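Long-range contacts in protein P47 (Clostridium botulinum, PDB 6EKT), which may be part of a progenitor toxin complex that protects botulinum neurotoxin during its passage through the host gastrointestinal tract: residues W27-C33 / L209-V215; Y175-N181 / N409-N415; A296-Y300 / V324-G328; A331-D335 / L380-T384. All blocks are in the same frame, centred on the assembly; numbering follows the deposited sequence.

Contact 1. Residues W27-C33 / L209-V215; sequences WDIVYGC and LFILSVV
D28 and I29 give their backbone N-H groups to a single acceptor, S213 O. D28 N is 2.9 Å from S213 O and points almost down the C=O bond, while I29 N, at 3.2 Å from S213 O, comes in tilted from the carbonyl plane. I29 O is likewise gripped twice, by S213 N and by S213 OG, the hydroxyl lying 2.8 Å from I29 O. The torsion of S213 (chi1 73°) wedges OG between its own N and carbonyl carbon, which lets N and OG converge on one acceptor. Water 1 supplies the hydroxyl with a donor at 2.8 Å from S213 OG and also bonds Y31 OH. Each carboxylate oxygen of D28 is used: OD2 takes V215 N at 2.8 Å through its anti lone pair (166° at the hydrogen), and OD1 forms a salt bridge with R218, which should fix the group's rotation. W27 NE1 is satisfied by S224 O, and L212 CD2 lies over the five-membered ring, 3.8 Å from its centroid. From Y31 to C33 the pairing is regular, with reciprocal bonds to I211 and L209, and Y31 N meets I211 O almost straight at 173°. Two residues facing one define a classic beta bulge, here at the start of strand 29-34, an inner strand of the antiparallel sheet near the middle of this TULIP-like protein.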
loop_
_atom_site.group_PDB
_atom_site.type_symbol
_atom_site.label_atom_id
_atom_site.label_comp_id
_atom_site.label_asym_id
_atom_site.label_seq_id
_atom_site.Cartn_x
_atom_site.Cartn_y
_atom_site.Cartn_z
ATOM N N TRP A 27 -6.931 -1.439 7.304
ATOM C CA TRP A 27 -7.158 -1.358 5.839
ATOM C C TRP A 27 -6.344 -2.431 5.104
ATOM O O TRP A 27 -5.431 -3.016 5.697
ATOM C CB TRP A 27 -6.831 0.048 5.319
ATOM C CG TRP A 27 -7.747 1.079 5.910
ATOM C CD1 TRP A 27 -7.611 1.692 7.123
ATOM C CD2 TRP A 27 -8.965 1.566 5.342
ATOM N NE1 TRP A 27 -8.665 2.567 7.339
ATOM C CE2 TRP A 27 -9.514 2.501 6.262
ATOM C CE3 TRP A 27 -9.643 1.318 4.132
ATOM C CZ2 TRP A 27 -10.726 3.188 6.015
ATOM C CZ3 TRP A 27 -10.830 1.993 3.878
ATOM C CH2 TRP A 27 -11.360 2.935 4.812
ATOM N N ASP A 28 -6.683 -2.704 3.834
ATOM C CA ASP A 28 -5.956 -3.725 3.045
ATOM C C ASP A 28 -4.749 -3.222 2.280
ATOM O O ASP A 28 -3.675 -3.833 2.346
ATOM C CB ASP A 28 -6.907 -4.464 2.077
ATOM C CG ASP A 28 -8.007 -5.199 2.788
ATOM O OD1 ASP A 28 -7.801 -5.674 3.944
ATOM O OD2 ASP A 28 -9.098 -5.262 2.222
ATOM N N ILE A 29 -4.917 -2.136 1.517
ATOM C CA ILE A 29 -3.814 -1.558 0.741
ATOM C C ILE A 29 -3.932 -0.068 0.867
ATOM O O ILE A 29 -5.027 0.486 0.704
ATOM C CB ILE A 29 -3.812 -1.940 -0.774
ATOM C CG1 ILE A 29 -3.986 -3.459 -0.956
ATOM C CG2 ILE A 29 -2.526 -1.438 -1.447
ATOM C CD1 ILE A 29 -4.100 -3.926 -2.415
ATOM N N VAL A 30 -2.807 0.563 1.191
ATOM C CA VAL A 30 -2.766 2.023 1.405
ATOM C C VAL A 30 -1.796 2.585 0.377
ATOM O O VAL A 30 -0.696 2.025 0.202
ATOM C CB VAL A 30 -2.327 2.377 2.849
ATOM C CG1 VAL A 30 -2.243 3.888 3.031
ATOM C CG2 VAL A 30 -3.310 1.817 3.851
ATOM N N TYR A 31 -2.206 3.663 -0.306
ATOM C CA TYR A 31 -1.395 4.296 -1.340
ATOM C C TYR A 31 -1.068 5.716 -0.936
ATOM O O TYR A 31 -1.945 6.427 -0.459
ATOM C CB TYR A 31 -2.174 4.341 -2.655
ATOM C CG TYR A 31 -2.700 2.989 -3.112
ATOM C CD1 TYR A 31 -3.910 2.487 -2.625
ATOM C CD2 TYR A 31 -1.998 2.229 -4.068
ATOM C CE1 TYR A 31 -4.408 1.261 -3.051
ATOM C CE2 TYR A 31 -2.485 0.982 -4.509
ATOM C CZ TYR A 31 -3.688 0.519 -4.005
ATOM O OH TYR A 31 -4.177 -0.688 -4.406
ATOM N N GLY A 32 0.183 6.134 -1.122
ATOM C CA GLY A 32 0.571 7.522 -0.781
ATOM C C GLY A 32 1.402 8.265 -1.815
ATOM O O GLY A 32 2.196 7.655 -2.549
ATOM N N CYS A 33 1.217 9.587 -1.867
ATOM C CA CYS A 33 2.028 10.468 -2.717
ATOM C C CYS A 33 2.349 11.757 -1.984
ATOM O O CYS A 33 1.504 12.308 -1.264
ATOM C CB CYS A 33 1.330 10.788 -4.045
ATOM S SG CYS A 33 2.331 11.727 -5.238
ATOM N N LEU A 209 -0.538 12.786 0.677
ATOM C CA LEU A 209 -1.901 12.427 0.273
ATOM C C LEU A 209 -1.964 10.915 0.284
ATOM O O LEU A 209 -1.072 10.239 -0.293
ATOM C CB LEU A 209 -2.246 12.935 -1.140
ATOM C CG LEU A 209 -2.580 14.436 -1.339
ATOM C CD1 LEU A 209 -1.315 15.262 -1.289
ATOM C CD2 LEU A 209 -3.262 14.672 -2.682
ATOM N N PHE A 210 -2.991 10.374 0.937
ATOM C CA PHE A 210 -3.166 8.923 1.046
ATOM C C PHE A 210 -4.518 8.489 0.535
ATOM O O PHE A 210 -5.500 9.213 0.697
ATOM C CB PHE A 210 -3.008 8.462 2.504
ATOM C CG PHE A 210 -1.583 8.379 2.970
ATOM C CD1 PHE A 210 -0.738 7.373 2.492
ATOM C CD2 PHE A 210 -1.090 9.277 3.922
ATOM C CE1 PHE A 210 0.587 7.286 2.928
ATOM C CE2 PHE A 210 0.227 9.196 4.378
ATOM C CZ PHE A 210 1.072 8.201 3.879
ATOM N N ILE A 211 -4.562 7.305 -0.075
ATOM C CA ILE A 211 -5.830 6.617 -0.371
ATOM C C ILE A 211 -5.778 5.311 0.410
ATOM O O ILE A 211 -4.827 4.534 0.266
ATOM C CB ILE A 211 -6.027 6.363 -1.901
ATOM C CG1 ILE A 211 -6.239 7.690 -2.641
ATOM C CG2 ILE A 211 -7.198 5.407 -2.168
ATOM C CD1 ILE A 211 -6.042 7.618 -4.162
ATOM N N LEU A 212 -6.792 5.093 1.242
ATOM C CA LEU A 212 -6.936 3.876 2.040
ATOM C C LEU A 212 -7.951 2.988 1.344
ATOM O O LEU A 212 -9.016 3.476 0.977
ATOM C CB LEU A 212 -7.437 4.244 3.448
ATOM C CG LEU A 212 -6.482 4.858 4.479
ATOM C CD1 LEU A 212 -5.570 5.950 3.970
ATOM C CD2 LEU A 212 -7.241 5.345 5.708
ATOM N N SER A 213 -7.645 1.693 1.161
ATOM C CA SER A 213 -8.581 0.806 0.450
ATOM C C SER A 213 -8.826 -0.506 1.167
ATOM O O SER A 213 -7.939 -1.024 1.864
ATOM C CB SER A 213 -8.108 0.499 -0.994
ATOM O OG SER A 213 -6.999 -0.403 -1.029
ATOM N N VAL A 214 -10.025 -1.056 0.948
ATOM C CA VAL A 214 -10.308 -2.463 1.248
ATOM C C VAL A 214 -10.684 -3.178 -0.058
ATOM O O VAL A 214 -11.306 -2.577 -0.930
ATOM C CB VAL A 214 -11.403 -2.559 2.331
ATOM C CG1 VAL A 214 -11.991 -3.946 2.421
ATOM C CG2 VAL A 214 -10.800 -2.219 3.692
ATOM N N VAL A 215 -10.279 -4.448 -0.182
ATOM C CA VAL A 215 -10.467 -5.256 -1.392
ATOM C C VAL A 215 -11.656 -6.250 -1.314
ATOM O O VAL A 215 -11.839 -7.080 -2.214
ATOM C CB VAL A 215 -9.166 -6.007 -1.788
ATOM C CG1 VAL A 215 -8.035 -5.034 -2.138
ATOM C CG2 VAL A 215 -8.730 -6.984 -0.691
HETATM O O HOH W 1 -6.678 -1.408 -3.659
#

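Contact 2. Residues Y175-N181 / N409-N415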
loop_
_atom_site.group_PDB
_atom_site.type_symbol
_atom_site.label_atom_id
_atom_site.label_comp_id
_atom_site.label_asym_id
_atom_site.label_seq_id
_atom_site.Cartn_x
_atom_site.Cartn_y
_atom_site.Cartn_z
ATOM N N TYR A 175 -8.703 18.919 -12.269
ATOM C CA TYR A 175 -7.424 18.294 -11.964
ATOM C C TYR A 175 -7.638 16.901 -11.338
ATOM O O TYR A 175 -8.438 16.750 -10.406
ATOM C CB TYR A 175 -6.519 19.177 -11.091
ATOM C CG TYR A 175 -5.202 18.508 -10.804
ATOM C CD1 TYR A 175 -4.163 18.542 -11.741
ATOM C CD2 TYR A 175 -5.007 17.781 -9.615
ATOM C CE1 TYR A 175 -2.957 17.899 -11.492
ATOM C CE2 TYR A 175 -3.807 17.139 -9.357
ATOM C CZ TYR A 175 -2.787 17.199 -10.292
ATOM O OH TYR A 175 -1.600 16.546 -10.035
ATOM N N ILE A 176 -6.948 15.897 -11.892
ATOM C CA ILE A 176 -7.044 14.508 -11.413
ATOM C C ILE A 176 -5.899 14.291 -10.438
ATOM O O ILE A 176 -4.736 14.220 -10.852
ATOM C CB ILE A 176 -6.939 13.461 -12.566
ATOM C CG1 ILE A 176 -7.942 13.722 -13.713
ATOM C CG2 ILE A 176 -7.014 12.032 -12.032
ATOM C CD1 ILE A 176 -9.399 13.875 -13.298
ATOM N N PHE A 177 -6.226 14.202 -9.150
ATOM C CA PHE A 177 -5.222 13.871 -8.134
ATOM C C PHE A 177 -4.708 12.446 -8.273
ATOM O O PHE A 177 -3.516 12.206 -8.114
ATOM C CB PHE A 177 -5.741 14.150 -6.719
ATOM C CG PHE A 177 -5.885 15.625 -6.431
ATOM C CD1 PHE A 177 -4.776 16.380 -6.046
ATOM C CD2 PHE A 177 -7.113 16.254 -6.574
ATOM C CE1 PHE A 177 -4.889 17.754 -5.809
ATOM C CE2 PHE A 177 -7.240 17.624 -6.349
ATOM C CZ PHE A 177 -6.126 18.372 -5.961
ATOM N N ALA A 178 -5.621 11.527 -8.569
ATOM C CA ALA A 178 -5.302 10.114 -8.759
ATOM C C ALA A 178 -6.404 9.503 -9.591
ATOM O O ALA A 178 -7.575 9.898 -9.482
ATOM C CB ALA A 178 -5.174 9.381 -7.420
ATOM N N SER A 179 -6.024 8.574 -10.461
ATOM C CA SER A 179 -6.997 7.716 -11.092
ATOM C C SER A 179 -6.972 6.383 -10.345
ATOM O O SER A 179 -5.911 5.925 -9.904
ATOM C CB SER A 179 -6.660 7.547 -12.564
ATOM O OG SER A 179 -7.298 6.408 -13.088
ATOM N N LEU A 180 -8.151 5.790 -10.187
ATOM C CA LEU A 180 -8.317 4.521 -9.482
ATOM C C LEU A 180 -8.912 3.501 -10.436
ATOM O O LEU A 180 -9.964 3.752 -11.028
ATOM C CB LEU A 180 -9.237 4.723 -8.253
ATOM C CG LEU A 180 -9.621 3.534 -7.353
ATOM C CD1 LEU A 180 -9.905 3.991 -5.922
ATOM C CD2 LEU A 180 -10.785 2.700 -7.896
ATOM N N ASN A 181 -8.243 2.347 -10.575
ATOM C CA ASN A 181 -8.744 1.256 -11.405
ATOM C C ASN A 181 -9.572 0.271 -10.584
ATOM O O ASN A 181 -9.043 -0.364 -9.689
ATOM C CB ASN A 181 -7.576 0.508 -12.090
ATOM C CG ASN A 181 -6.862 1.357 -13.126
ATOM O OD1 ASN A 181 -7.491 1.937 -13.998
ATOM N ND2 ASN A 181 -5.545 1.420 -13.040
ATOM N N ASN A 409 -0.589 -0.497 -10.752
ATOM C CA ASN A 409 -1.809 -1.270 -11.039
ATOM C C ASN A 409 -3.157 -0.585 -10.736
ATOM O O ASN A 409 -4.103 -0.672 -11.532
ATOM C CB ASN A 409 -1.760 -2.602 -10.288
ATOM C CG ASN A 409 -2.852 -3.540 -10.727
ATOM O OD1 ASN A 409 -2.809 -4.098 -11.836
ATOM N ND2 ASN A 409 -3.865 -3.688 -9.888
ATOM N N THR A 410 -3.248 0.042 -9.564
ATOM C CA THR A 410 -4.523 0.455 -8.993
ATOM C C THR A 410 -4.632 1.975 -8.895
ATOM O O THR A 410 -5.584 2.546 -9.406
ATOM C CB THR A 410 -4.771 -0.244 -7.631
ATOM O OG1 THR A 410 -4.795 -1.659 -7.845
ATOM C CG2 THR A 410 -6.112 0.194 -6.995
ATOM N N ILE A 411 -3.655 2.614 -8.262
ATOM C CA ILE A 411 -3.658 4.065 -8.104
ATOM C C ILE A 411 -2.534 4.633 -8.931
ATOM O O ILE A 411 -1.373 4.289 -8.725
ATOM C CB ILE A 411 -3.510 4.496 -6.616
ATOM C CG1 ILE A 411 -4.680 3.953 -5.772
ATOM C CG2 ILE A 411 -3.327 6.024 -6.452
ATOM C CD1 ILE A 411 -6.081 4.349 -6.219
ATOM N N LYS A 412 -2.900 5.491 -9.873
ATOM C CA LYS A 412 -1.927 6.293 -10.582
ATOM C C LYS A 412 -2.109 7.746 -10.172
ATOM O O LYS A 412 -3.114 8.377 -10.511
ATOM C CB LYS A 412 -2.086 6.118 -12.092
ATOM C CG LYS A 412 -1.761 4.701 -12.567
ATOM C CD LYS A 412 -1.537 4.619 -14.075
ATOM C CE LYS A 412 -2.816 4.774 -14.896
ATOM N NZ LYS A 412 -3.815 3.731 -14.528
ATOM N N TRP A 413 -1.135 8.258 -9.430
ATOM C CA TRP A 413 -1.158 9.642 -8.959
ATOM C C TRP A 413 -0.956 10.591 -10.132
ATOM O O TRP A 413 0.015 10.454 -10.878
ATOM C CB TRP A 413 -0.105 9.836 -7.886
ATOM C CG TRP A 413 -0.423 9.059 -6.617
ATOM C CD1 TRP A 413 0.098 7.851 -6.234
ATOM C CD2 TRP A 413 -1.351 9.436 -5.604
ATOM N NE1 TRP A 413 -0.434 7.464 -5.023
ATOM C CE2 TRP A 413 -1.314 8.426 -4.602
ATOM C CE3 TRP A 413 -2.180 10.554 -5.415
ATOM C CZ2 TRP A 413 -2.102 8.480 -3.443
ATOM C CZ3 TRP A 413 -2.970 10.618 -4.250
ATOM C CH2 TRP A 413 -2.923 9.585 -3.281
ATOM N N ASN A 414 -1.905 11.520 -10.295
ATOM C CA ASN A 414 -2.068 12.375 -11.503
ATOM C C ASN A 414 -2.187 11.571 -12.807
ATOM O O ASN A 414 -1.801 12.034 -13.880
ATOM C CB ASN A 414 -1.001 13.498 -11.592
ATOM C CG ASN A 414 -1.295 14.530 -12.708
ATOM O OD1 ASN A 414 -2.421 15.017 -12.864
ATOM N ND2 ASN A 414 -0.270 14.858 -13.487
ATOM N N ASN A 415 -2.743 10.358 -12.697
ATOM C CA ASN A 415 -2.872 9.411 -13.822
ATOM C C ASN A 415 -1.532 9.058 -14.518
ATOM O O ASN A 415 -1.510 8.597 -15.671
ATOM C CB ASN A 415 -3.957 9.873 -14.829
ATOM C CG ASN A 415 -4.472 8.733 -15.696
ATOM O OD1 ASN A 415 -4.847 7.664 -15.198
ATOM N ND2 ASN A 415 -4.460 8.941 -17.006
HETATM O O HOH W 2 -7.027 -2.212 -9.264
#
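A178 and W413 face each other as a non-hydrogen-bonded pair of an antiparallel sheet in which strand 411-413 is the outermost strand, beside strand 178-181. A178 CB sits off-centre over the indole, 4.3 Å from the centroid of the W413 six-membered ring, a CH-pi contact 29° from the normal. I411 CG2 lies over the same face, so two methyls share it, both offset toward the rim. The side chain of I411 folds back at chi2 (-57°), which places CD1 3.8 Å from L180 CB, the two branched chains meeting at a slant. On the side of the sheet where S179 pairs with K412, the lysine bends at its last two torsions and crosses N181; K412 NZ and N181 ND2, both donors, are 3.2 Å apart without bonding. The amide of N181 instead bonds the backbone of N409, ND2 reaching N409 O at 3.0 Å from well above the carbonyl plane. At the end of the strand, a type II turn from K412 to N415 reverses the chain. K412 O is held there from opposite faces of its plane, by S179 N at 2.9 Å and by N415 N. At the same turn N414 N reaches F177 O at 2.8 Å, again from above the carbonyl plane (55°). At the far end water 2 donates to N181 O and accepts from T410 OG1, 2.7 Å from the water oxygen.

Contact 3. Residues A296-Y300 / V324-G328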
loop_
_atom_site.group_PDB
_atom_site.type_symbol
_atom_site.label_atom_id
_atom_site.label_comp_id
_atom_site.label_asym_id
_atom_site.label_seq_id
_atom_site.Cartn_x
_atom_site.Cartn_y
_atom_site.Cartn_z
ATOM N N ALA A 296 23.669 -45.503 -2.452
ATOM C CA ALA A 296 23.140 -46.040 -3.723
ATOM C C ALA A 296 21.625 -45.839 -3.944
ATOM O O ALA A 296 21.121 -46.100 -5.034
ATOM C CB ALA A 296 23.515 -47.494 -3.895
ATOM N N LEU A 297 20.909 -45.365 -2.929
ATOM C CA LEU A 297 19.435 -45.374 -2.968
ATOM C C LEU A 297 18.814 -43.990 -2.840
ATOM O O LEU A 297 19.420 -43.064 -2.282
ATOM C CB LEU A 297 18.866 -46.312 -1.892
ATOM C CG LEU A 297 19.218 -47.805 -1.939
ATOM C CD1 LEU A 297 19.014 -48.446 -0.574
ATOM C CD2 LEU A 297 18.446 -48.574 -3.024
ATOM N N TYR A 298 17.589 -43.865 -3.343
ATOM C CA TYR A 298 16.793 -42.648 -3.168
ATOM C C TYR A 298 15.800 -42.800 -2.034
ATOM O O TYR A 298 15.200 -43.868 -1.868
ATOM C CB TYR A 298 16.022 -42.337 -4.439
ATOM C CG TYR A 298 16.860 -41.668 -5.499
ATOM C CD1 TYR A 298 16.972 -40.275 -5.542
ATOM C CD2 TYR A 298 17.541 -42.424 -6.453
ATOM C CE1 TYR A 298 17.744 -39.648 -6.518
ATOM C CE2 TYR A 298 18.314 -41.811 -7.434
ATOM C CZ TYR A 298 18.419 -40.432 -7.453
ATOM O OH TYR A 298 19.191 -39.830 -8.424
ATOM N N TYR A 299 15.605 -41.706 -1.301
ATOM C CA TYR A 299 14.730 -41.659 -0.123
ATOM C C TYR A 299 13.776 -40.478 -0.242
ATOM O O TYR A 299 14.076 -39.494 -0.916
ATOM C CB TYR A 299 15.578 -41.527 1.148
ATOM C CG TYR A 299 16.476 -42.701 1.326
ATOM C CD1 TYR A 299 17.761 -42.719 0.730
ATOM C CD2 TYR A 299 16.059 -43.817 2.060
ATOM C CE1 TYR A 299 18.592 -43.825 0.861
ATOM C CE2 TYR A 299 16.893 -44.931 2.193
ATOM C CZ TYR A 299 18.165 -44.913 1.616
ATOM O OH TYR A 299 18.963 -46.015 1.763
ATOM N N TYR A 300 12.617 -40.592 0.399
ATOM C CA TYR A 300 11.492 -39.717 0.101
ATOM C C TYR A 300 10.893 -39.144 1.387
ATOM O O TYR A 300 9.913 -39.684 1.915
ATOM C CB TYR A 300 10.444 -40.517 -0.663
ATOM C CG TYR A 300 10.976 -41.021 -1.991
ATOM C CD1 TYR A 300 10.968 -40.192 -3.121
ATOM C CD2 TYR A 300 11.540 -42.308 -2.101
ATOM C CE1 TYR A 300 11.466 -40.650 -4.338
ATOM C CE2 TYR A 300 12.050 -42.766 -3.310
ATOM C CZ TYR A 300 12.006 -41.914 -4.423
ATOM O OH TYR A 300 12.504 -42.364 -5.615
ATOM N N VAL A 324 10.941 -39.802 7.572
ATOM C CA VAL A 324 11.548 -40.385 6.373
ATOM C C VAL A 324 11.804 -41.870 6.665
ATOM O O VAL A 324 12.372 -42.214 7.708
ATOM C CB VAL A 324 12.831 -39.628 5.898
ATOM C CG1 VAL A 324 13.937 -39.615 6.962
ATOM C CG2 VAL A 324 13.330 -40.152 4.548
ATOM N N ARG A 325 11.339 -42.725 5.760
ATOM C CA ARG A 325 11.458 -44.183 5.931
ATOM C C ARG A 325 12.585 -44.699 5.044
ATOM O O ARG A 325 12.849 -44.112 3.973
ATOM C CB ARG A 325 10.140 -44.875 5.575
ATOM C CG ARG A 325 8.918 -44.252 6.229
ATOM C CD ARG A 325 7.633 -45.023 5.954
ATOM N NE ARG A 325 6.654 -44.622 6.964
ATOM C CZ ARG A 325 6.542 -45.193 8.175
ATOM N NH1 ARG A 325 7.308 -46.245 8.538
ATOM N NH2 ARG A 325 5.649 -44.717 9.020
ATOM N N LEU A 326 13.237 -45.793 5.448
ATOM C CA LEU A 326 14.238 -46.401 4.563
ATOM C C LEU A 326 13.615 -47.120 3.374
ATOM O O LEU A 326 12.801 -48.044 3.535
ATOM C CB LEU A 326 15.191 -47.337 5.310
ATOM C CG LEU A 326 15.996 -46.714 6.468
ATOM C CD1 LEU A 326 17.045 -47.728 6.911
ATOM C CD2 LEU A 326 16.670 -45.411 6.054
ATOM N N THR A 327 14.000 -46.678 2.181
ATOM C CA THR A 327 13.643 -47.355 0.929
ATOM C C THR A 327 14.095 -48.814 0.977
ATOM O O THR A 327 15.270 -49.117 1.247
ATOM C CB THR A 327 14.255 -46.597 -0.253
ATOM O OG1 THR A 327 13.744 -45.266 -0.227
ATOM C CG2 THR A 327 13.924 -47.261 -1.613
ATOM N N GLY A 328 13.119 -49.706 0.777
ATOM C CA GLY A 328 13.343 -51.154 0.827
ATOM C C GLY A 328 13.313 -51.717 2.237
ATOM O O GLY A 328 13.466 -52.917 2.429
HETATM O O HOH W 3 17.527 -48.164 2.743
HETATM O O HOH W 4 9.588 -41.808 3.552
HETATM O O HOH W 5 12.026 -43.209 1.602
#
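T327 and Y298 make the direct hydrogen bond of this contact, T327 OG1 donating to Y298 O at 2.6 Å with the donor in the carbonyl plane. The threonine torsion (chi1 -59°) sets OG1 opposite its own carbonyl carbon and leaves CG2 also near Y298 O. Water-mediated bonds supply further polar links. Water 5 donates to R325 O at 2.7 Å and, over a longer 3.2 Å, to T327 OG1, while accepting from Y300 N; the threonine hydroxyl is therefore donor and acceptor at once. Water 4 joins Y300 O to R325 N, and water 3 donates to T327 O while bonding Y299 OH at 2.8 Å. These bridges fit the geometry of the beta hairpin formed by strands 297-311 and 315-326: at this end the short segments run antiparallel at 152°, but their axes come no closer than 8.1 Å, too wide for direct backbone pairing. Apolar packing centres on Y299, whose CE2 meets L326 CD2 at 3.9 Å. The base of the side chain is looser, with Y299 CB 4.3 Å from V324 CG2; V379 and V383 of helix 374-394 touch the same tyrosine. Ring-edge contacts form a separate group: Y299 presents an edge to R325 O and L326 CA, and Y300 turns one to T327, with Y300 CD2 4.1 Å from T327 OG1. The charged end of R325 has outside partners, E330 O through NH1 and Y333 through a cation-pi contact.

Contact 4. Residues A331-D335 / L380-T384; sequences AVYSD and LSSVT
Y333 meets L380 through its backbone, Y333 O lying 3.6 Å from L380 CD2, while CB points away from the helix and the ring finds other partners. H368 stacks on that ring and R325 makes a cation-pi contact with it; A331 O and D335 OD1 lie at its edge, in plane. The polar core is a relay: S334 OG donates to T384 OG1 at 2.6 Å, and T384 OG1 donates in turn to L380 O at 2.7 Å. L380 O also takes the helical bond from T384 N, the two donors arriving from opposite faces of its plane. L380 extends from the helix with CG anti to N (chi1 -171°), putting CG 3.4 Å from S334 OG and CD2 3.7 Å from V332 CG1. The axis of helix segment 380-384 crosses that of strand 333-335 at -45°, 8.8 Å away at closest approach. Y367 of strand 352-368 and L326 of strand 315-326 also pack on L380, so the helix rests against three successive strands of the antiparallel sheet.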
loop_
_atom_site.group_PDB
_atom_site.type_symbol
_atom_site.label_atom_id
_atom_site.label_comp_id
_atom_site.label_asym_id
_atom_site.label_seq_id
_atom_site.Cartn_x
_atom_site.Cartn_y
_atom_site.Cartn_z
ATOM N N ALA A 331 10.084 -50.174 7.518
ATOM C CA ALA A 331 9.844 -50.311 8.962
ATOM C C ALA A 331 10.796 -49.445 9.758
ATOM O O ALA A 331 10.492 -49.022 10.886
ATOM C CB ALA A 331 9.984 -51.772 9.397
ATOM N N VAL A 332 11.965 -49.202 9.174
ATOM C CA VAL A 332 12.974 -48.371 9.803
ATOM C C VAL A 332 12.806 -46.938 9.321
ATOM O O VAL A 332 12.843 -46.671 8.115
ATOM C CB VAL A 332 14.387 -48.900 9.509
ATOM C CG1 VAL A 332 15.434 -47.957 10.096
ATOM C CG2 VAL A 332 14.546 -50.317 10.082
ATOM N N TYR A 333 12.605 -46.016 10.274
ATOM C CA TYR A 333 12.276 -44.624 9.915
ATOM C C TYR A 333 12.626 -43.658 11.024
ATOM O O TYR A 333 12.853 -44.071 12.177
ATOM C CB TYR A 333 10.800 -44.482 9.531
ATOM C CG TYR A 333 9.823 -44.432 10.699
ATOM C CD1 TYR A 333 9.397 -45.609 11.324
ATOM C CD2 TYR A 333 9.318 -43.215 11.153
ATOM C CE1 TYR A 333 8.501 -45.575 12.384
ATOM C CE2 TYR A 333 8.419 -43.159 12.218
ATOM C CZ TYR A 333 8.016 -44.338 12.812
ATOM O OH TYR A 333 7.131 -44.281 13.845
ATOM N N SER A 334 12.660 -42.376 10.665
ATOM C CA SER A 334 12.930 -41.306 11.608
ATOM C C SER A 334 11.785 -40.314 11.599
ATOM O O SER A 334 11.262 -40.005 10.530
ATOM C CB SER A 334 14.176 -40.542 11.179
ATOM O OG SER A 334 15.320 -41.249 11.562
ATOM N N ASP A 335 11.401 -39.834 12.780
ATOM C CA ASP A 335 10.666 -38.574 12.891
ATOM C C ASP A 335 11.663 -37.432 12.951
ATOM O O ASP A 335 12.745 -37.587 13.525
ATOM C CB ASP A 335 9.818 -38.545 14.161
ATOM C CG ASP A 335 8.804 -39.661 14.207
ATOM O OD1 ASP A 335 7.955 -39.738 13.313
ATOM O OD2 ASP A 335 8.880 -40.465 15.144
ATOM N N LEU A 380 20.095 -45.122 8.478
ATOM C CA LEU A 380 19.087 -44.159 8.940
ATOM C C LEU A 380 19.714 -42.835 9.389
ATOM O O LEU A 380 19.150 -41.756 9.135
ATOM C CB LEU A 380 18.242 -44.761 10.062
ATOM C CG LEU A 380 17.016 -43.958 10.501
ATOM C CD1 LEU A 380 16.053 -43.686 9.340
ATOM C CD2 LEU A 380 16.347 -44.705 11.664
ATOM N N SER A 381 20.858 -42.916 10.068
ATOM C CA SER A 381 21.552 -41.700 10.517
ATOM C C SER A 381 21.818 -40.766 9.321
ATOM O O SER A 381 21.476 -39.563 9.344
ATOM C CB SER A 381 22.869 -42.113 11.204
ATOM O OG SER A 381 23.631 -40.985 11.543
ATOM N N SER A 382 22.376 -41.336 8.263
ATOM C CA SER A 382 22.685 -40.561 7.043
ATOM C C SER A 382 21.429 -40.036 6.354
ATOM O O SER A 382 21.366 -38.854 5.983
ATOM C CB SER A 382 23.544 -41.392 6.075
ATOM O OG SER A 382 24.873 -41.482 6.603
ATOM N N VAL A 383 20.421 -40.898 6.205
ATOM C CA VAL A 383 19.185 -40.510 5.517
ATOM C C VAL A 383 18.510 -39.360 6.264
ATOM O O VAL A 383 18.020 -38.406 5.640
ATOM C CB VAL A 383 18.214 -41.720 5.312
ATOM C CG1 VAL A 383 16.840 -41.267 4.783
ATOM C CG2 VAL A 383 18.807 -42.712 4.322
ATOM N N THR A 384 18.507 -39.439 7.598
ATOM C CA THR A 384 17.842 -38.421 8.442
ATOM C C THR A 384 18.558 -37.076 8.323
ATOM O O THR A 384 17.911 -36.048 8.116
ATOM C CB THR A 384 17.756 -38.898 9.899
ATOM O OG1 THR A 384 17.080 -40.165 9.932
ATOM C CG2 THR A 384 16.991 -37.880 10.770
#

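Overall arrangement
The four contacts form two clusters in the elongated molecule. Contacts 1 and 2 lie 12 Å apart between centres, in different antiparallel sheets that pack directly: C33 CB and W413 CD2 are 3.4 Å apart, and Y31 rests on T410 and I411. Contacts 3 and 4, 9 Å apart between centres, share a long-stranded antiparallel sheet that packs on helix 374-394, consistent with the sheet-around-helix design of TULIP-like proteins. The clusters are separated by 51 to 58 Å between centres. Along the chain the segments of contacts 1 and 2 alternate, and contacts 3 and 4 follow in series inside the loop closed by contact 2. The chain thus runs out to the distant end and comes back, its late strand 411-413 pairing with strand 178-181.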